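Local coordinates for ferric-chelate reductase (NAD(P)H) (Archaeoglobus fulgidus, PDB 1I0R), which reduces ferric iron held in siderophores and other chelators, using NAD(P)H as electron donor and a flavin cofactor, and so releases ferrous iron, at residues A61-F75 with V102-K116. Sequence-based numbering, arbitrary orientation.
Sequences AFGVSVLELETPMEF and VPLVTQHAVAVIEAK
H108 is held on three sides by E68, P72 and F75, where two neighbouring antiparallel strands of the six-stranded flavin reductase barrel, 61-67 and 109-122, reach one end of their pairing. H108 sits third in the type II turn T106-A109. With CG anti to the carbonyl carbon (chi1 -62°), the ring swings to where CD2 faces F75 and ND1 faces E68. The ring edge comes down on the face of F75: CD2 of H108 lies over the centre of the F75 ring, and the planes are 71° apart, a T-shaped pair. CD of P72 covers one face of the imidazole, 3.4 Å from CE1 of H108, as a CH-pi contact. At the edge, ND1 of H108 donates to OE2 of E68 at 3.1 Å, on the anti side of the carboxylate. The backbone adds a bond from E68 N to H108 O. Cutting H108 back to an alanine would probably leave the E68 carboxylate without this donor and the F75 face without its edge-on partner.

Along the strands, F62 N and A115 N each bond to the other residue's carbonyl O, and V64 and I113 repeat the pattern. CB of A115 packs over one face of the F62 ring, 4.0 Å from its centroid. On the opposite face from F62 and A115, strand 103-105 runs alongside 61-67, and V105 lies beside S65. OG of S65 donates to V105 O at 2.7 Å, on a lone pair in the carbonyl plane. The same OG accepts from a water at 2.7 Å, and that water takes the N-H of V105 at 2.9 Å.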
# COMPACT_ATOMS: atom_id res chain seq x y z
N ALA B 61 -10.84 -14.60 8.92
CA ALA B 61 -10.37 -13.51 9.77
C ALA B 61 -8.86 -13.38 9.74
O ALA B 61 -8.17 -14.34 9.41
CB ALA B 61 -10.85 -13.71 11.22
N PHE B 62 -8.36 -12.19 10.04
CA PHE B 62 -6.92 -11.99 10.08
C PHE B 62 -6.52 -10.86 11.00
O PHE B 62 -7.34 -9.98 11.34
CB PHE B 62 -6.33 -11.77 8.65
CG PHE B 62 -6.78 -10.49 7.95
CD1 PHE B 62 -6.11 -9.28 8.17
CD2 PHE B 62 -7.82 -10.52 7.02
CE1 PHE B 62 -6.49 -8.11 7.47
CE2 PHE B 62 -8.21 -9.37 6.32
CZ PHE B 62 -7.54 -8.17 6.55
N GLY B 63 -5.27 -10.89 11.43
CA GLY B 63 -4.75 -9.84 12.28
C GLY B 63 -3.56 -9.22 11.59
O GLY B 63 -2.91 -9.87 10.76
N VAL B 64 -3.26 -7.96 11.92
CA VAL B 64 -2.12 -7.27 11.33
C VAL B 64 -1.33 -6.61 12.46
O VAL B 64 -1.90 -5.85 13.25
CB VAL B 64 -2.54 -6.14 10.33
CG1 VAL B 64 -1.29 -5.37 9.84
CG2 VAL B 64 -3.26 -6.74 9.13
N SER B 65 -0.03 -6.89 12.54
CA SER B 65 0.84 -6.23 13.51
C SER B 65 1.75 -5.28 12.71
O SER B 65 2.44 -5.72 11.78
CB SER B 65 1.74 -7.25 14.22
OG SER B 65 0.95 -8.19 14.92
N VAL B 66 1.74 -3.98 13.04
CA VAL B 66 2.60 -3.04 12.31
C VAL B 66 3.94 -3.01 13.04
O VAL B 66 4.03 -2.54 14.18
CB VAL B 66 1.97 -1.62 12.28
CG1 VAL B 66 2.83 -0.67 11.43
CG2 VAL B 66 0.56 -1.71 11.69
N LEU B 67 4.99 -3.51 12.39
CA LEU B 67 6.29 -3.60 13.04
C LEU B 67 7.02 -2.28 13.29
O LEU B 67 6.96 -1.37 12.48
CB LEU B 67 7.21 -4.53 12.25
CG LEU B 67 6.69 -5.96 12.11
CD1 LEU B 67 7.52 -6.76 11.09
CD2 LEU B 67 6.71 -6.62 13.49
N GLU B 68 7.68 -2.20 14.44
CA GLU B 68 8.43 -0.99 14.80
C GLU B 68 9.78 -0.97 14.09
O GLU B 68 10.32 -2.01 13.69
CB GLU B 68 8.62 -0.90 16.32
CG GLU B 68 9.57 -1.96 16.90
CD GLU B 68 9.77 -1.81 18.41
OE1 GLU B 68 9.89 -0.66 18.88
OE2 GLU B 68 9.83 -2.83 19.13
N LEU B 69 10.30 0.24 13.91
CA LEU B 69 11.58 0.45 13.22
C LEU B 69 12.72 -0.41 13.73
O LEU B 69 13.54 -0.90 12.95
CB LEU B 69 11.96 1.93 13.34
CG LEU B 69 13.38 2.32 12.94
CD1 LEU B 69 13.58 2.09 11.44
CD2 LEU B 69 13.63 3.79 13.30
N GLU B 70 12.78 -0.60 15.04
CA GLU B 70 13.86 -1.39 15.63
C GLU B 70 13.60 -2.88 15.82
O GLU B 70 14.27 -3.53 16.63
CB GLU B 70 14.26 -0.76 16.97
CG GLU B 70 15.07 0.51 16.82
CD GLU B 70 15.50 1.07 18.16
OE1 GLU B 70 14.64 1.58 18.90
OE2 GLU B 70 16.72 1.00 18.47
N THR B 71 12.65 -3.43 15.07
CA THR B 71 12.35 -4.85 15.16
C THR B 71 13.58 -5.67 14.78
O THR B 71 14.18 -5.47 13.73
CB THR B 71 11.19 -5.24 14.21
OG1 THR B 71 10.00 -4.53 14.58
CG2 THR B 71 10.91 -6.73 14.30
N PRO B 72 13.99 -6.62 15.65
CA PRO B 72 15.18 -7.44 15.34
C PRO B 72 15.02 -8.29 14.08
O PRO B 72 13.97 -8.87 13.83
CB PRO B 72 15.33 -8.31 16.59
CG PRO B 72 14.76 -7.44 17.68
CD PRO B 72 13.52 -6.86 17.03
N MET B 73 16.08 -8.37 13.27
CA MET B 73 15.98 -9.17 12.05
C MET B 73 15.63 -10.63 12.35
O MET B 73 14.97 -11.30 11.55
CB MET B 73 17.29 -9.11 11.26
CG MET B 73 17.62 -7.74 10.70
SD MET B 73 16.43 -7.20 9.44
CE MET B 73 17.13 -7.96 7.96
N GLU B 74 16.06 -11.12 13.51
CA GLU B 74 15.78 -12.50 13.88
C GLU B 74 14.28 -12.71 14.09
O GLU B 74 13.74 -13.76 13.74
CB GLU B 74 16.55 -12.90 15.15
CG GLU B 74 16.60 -11.82 16.23
CD GLU B 74 17.86 -10.96 16.16
OE1 GLU B 74 18.15 -10.38 15.08
OE2 GLU B 74 18.57 -10.85 17.20
N PHE B 75 13.63 -11.70 14.66
CA PHE B 75 12.20 -11.77 14.92
C PHE B 75 11.46 -11.80 13.59
O PHE B 75 10.53 -12.59 13.40
CB PHE B 75 11.77 -10.55 15.75
CG PHE B 75 10.34 -10.58 16.20
CD1 PHE B 75 9.95 -11.32 17.31
CD2 PHE B 75 9.38 -9.82 15.53
CE1 PHE B 75 8.63 -11.32 17.75
CE2 PHE B 75 8.05 -9.81 15.96
CZ PHE B 75 7.67 -10.56 17.08
N VAL B 102 -8.28 -14.82 16.03
CA VAL B 102 -6.91 -14.75 15.53
C VAL B 102 -5.90 -14.30 16.59
O VAL B 102 -6.24 -13.56 17.51
CB VAL B 102 -6.79 -13.79 14.32
CG1 VAL B 102 -7.84 -14.15 13.28
CG2 VAL B 102 -6.94 -12.36 14.77
N PRO B 103 -4.65 -14.76 16.47
CA PRO B 103 -3.64 -14.35 17.44
C PRO B 103 -3.13 -12.97 17.02
O PRO B 103 -2.70 -12.79 15.88
CB PRO B 103 -2.56 -15.44 17.29
CG PRO B 103 -2.64 -15.80 15.87
CD PRO B 103 -4.14 -15.82 15.58
N LEU B 104 -3.19 -11.99 17.92
CA LEU B 104 -2.71 -10.65 17.62
C LEU B 104 -1.34 -10.51 18.26
O LEU B 104 -1.23 -10.43 19.50
CB LEU B 104 -3.66 -9.59 18.19
CG LEU B 104 -5.08 -9.75 17.63
CD1 LEU B 104 -6.10 -9.04 18.54
CD2 LEU B 104 -5.10 -9.18 16.19
N VAL B 105 -0.29 -10.48 17.43
CA VAL B 105 1.07 -10.36 17.94
C VAL B 105 1.37 -8.92 18.36
O VAL B 105 1.33 -8.00 17.54
CB VAL B 105 2.11 -10.81 16.89
CG1 VAL B 105 3.53 -10.59 17.42
CG2 VAL B 105 1.91 -12.28 16.57
N THR B 106 1.67 -8.73 19.64
CA THR B 106 1.94 -7.40 20.17
C THR B 106 3.41 -7.08 20.30
O THR B 106 3.79 -5.91 20.40
CB THR B 106 1.26 -7.20 21.54
OG1 THR B 106 1.62 -8.29 22.39
CG2 THR B 106 -0.26 -7.20 21.39
N GLN B 107 4.24 -8.12 20.29
CA GLN B 107 5.68 -7.91 20.40
C GLN B 107 6.22 -7.15 19.20
O GLN B 107 5.97 -7.53 18.06
CB GLN B 107 6.41 -9.24 20.53
CG GLN B 107 7.79 -9.09 21.18
CD GLN B 107 8.44 -10.43 21.45
OE1 GLN B 107 7.76 -11.43 21.65
NE2 GLN B 107 9.78 -10.45 21.45
N HIS B 108 6.98 -6.09 19.48
CA HIS B 108 7.58 -5.23 18.45
C HIS B 108 6.57 -4.54 17.56
O HIS B 108 6.91 -4.09 16.47
CB HIS B 108 8.56 -6.03 17.59
CG HIS B 108 9.70 -6.60 18.38
ND1 HIS B 108 10.58 -5.81 19.08
CD2 HIS B 108 10.05 -7.89 18.63
CE1 HIS B 108 11.43 -6.58 19.74
NE2 HIS B 108 11.13 -7.84 19.48
N ALA B 109 5.33 -4.44 18.03
CA ALA B 109 4.28 -3.82 17.23
C ALA B 109 3.90 -2.44 17.71
O ALA B 109 3.67 -2.21 18.90
CB ALA B 109 3.04 -4.71 17.22
N VAL B 110 3.83 -1.50 16.76
CA VAL B 110 3.45 -0.14 17.09
C VAL B 110 1.92 -0.11 17.21
O VAL B 110 1.36 0.67 17.97
CB VAL B 110 3.93 0.85 15.98
CG1 VAL B 110 3.46 2.28 16.30
CG2 VAL B 110 5.45 0.79 15.86
N ALA B 111 1.26 -1.00 16.47
CA ALA B 111 -0.19 -1.12 16.50
C ALA B 111 -0.63 -2.50 16.01
O ALA B 111 0.13 -3.20 15.34
CB ALA B 111 -0.83 -0.04 15.60
N VAL B 112 -1.85 -2.89 16.36
CA VAL B 112 -2.45 -4.14 15.91
C VAL B 112 -3.86 -3.87 15.44
O VAL B 112 -4.55 -2.99 15.97
CB VAL B 112 -2.47 -5.25 17.01
CG1 VAL B 112 -1.05 -5.74 17.26
CG2 VAL B 112 -3.10 -4.73 18.30
N ILE B 113 -4.27 -4.60 14.40
CA ILE B 113 -5.59 -4.46 13.83
C ILE B 113 -6.18 -5.84 13.66
O ILE B 113 -5.46 -6.77 13.30
CB ILE B 113 -5.49 -3.78 12.43
CG1 ILE B 113 -4.84 -2.41 12.58
CG2 ILE B 113 -6.84 -3.73 11.75
CD1 ILE B 113 -4.41 -1.79 11.24
N GLU B 114 -7.47 -5.98 13.95
CA GLU B 114 -8.16 -7.25 13.81
C GLU B 114 -9.25 -7.02 12.77
O GLU B 114 -9.93 -5.98 12.79
CB GLU B 114 -8.75 -7.66 15.17
CG GLU B 114 -9.51 -8.95 15.18
CD GLU B 114 -9.96 -9.33 16.58
OE1 GLU B 114 -10.05 -8.44 17.46
OE2 GLU B 114 -10.24 -10.53 16.80
N ALA B 115 -9.42 -7.97 11.84
CA ALA B 115 -10.43 -7.81 10.78
C ALA B 115 -11.17 -9.09 10.40
O ALA B 115 -10.62 -10.19 10.53
CB ALA B 115 -9.75 -7.21 9.50
N LYS B 116 -12.43 -8.96 9.98
CA LYS B 116 -13.18 -10.13 9.51
C LYS B 116 -13.27 -9.96 7.98
O LYS B 116 -13.55 -8.87 7.49
CB LYS B 116 -14.61 -10.21 10.10
CG LYS B 116 -15.53 -9.07 9.71
CD LYS B 116 -16.98 -9.33 10.13
CE LYS B 116 -17.93 -8.32 9.44
NZ LYS B 116 -19.37 -8.48 9.85
O HOH W 1 -1.11 -9.95 14.68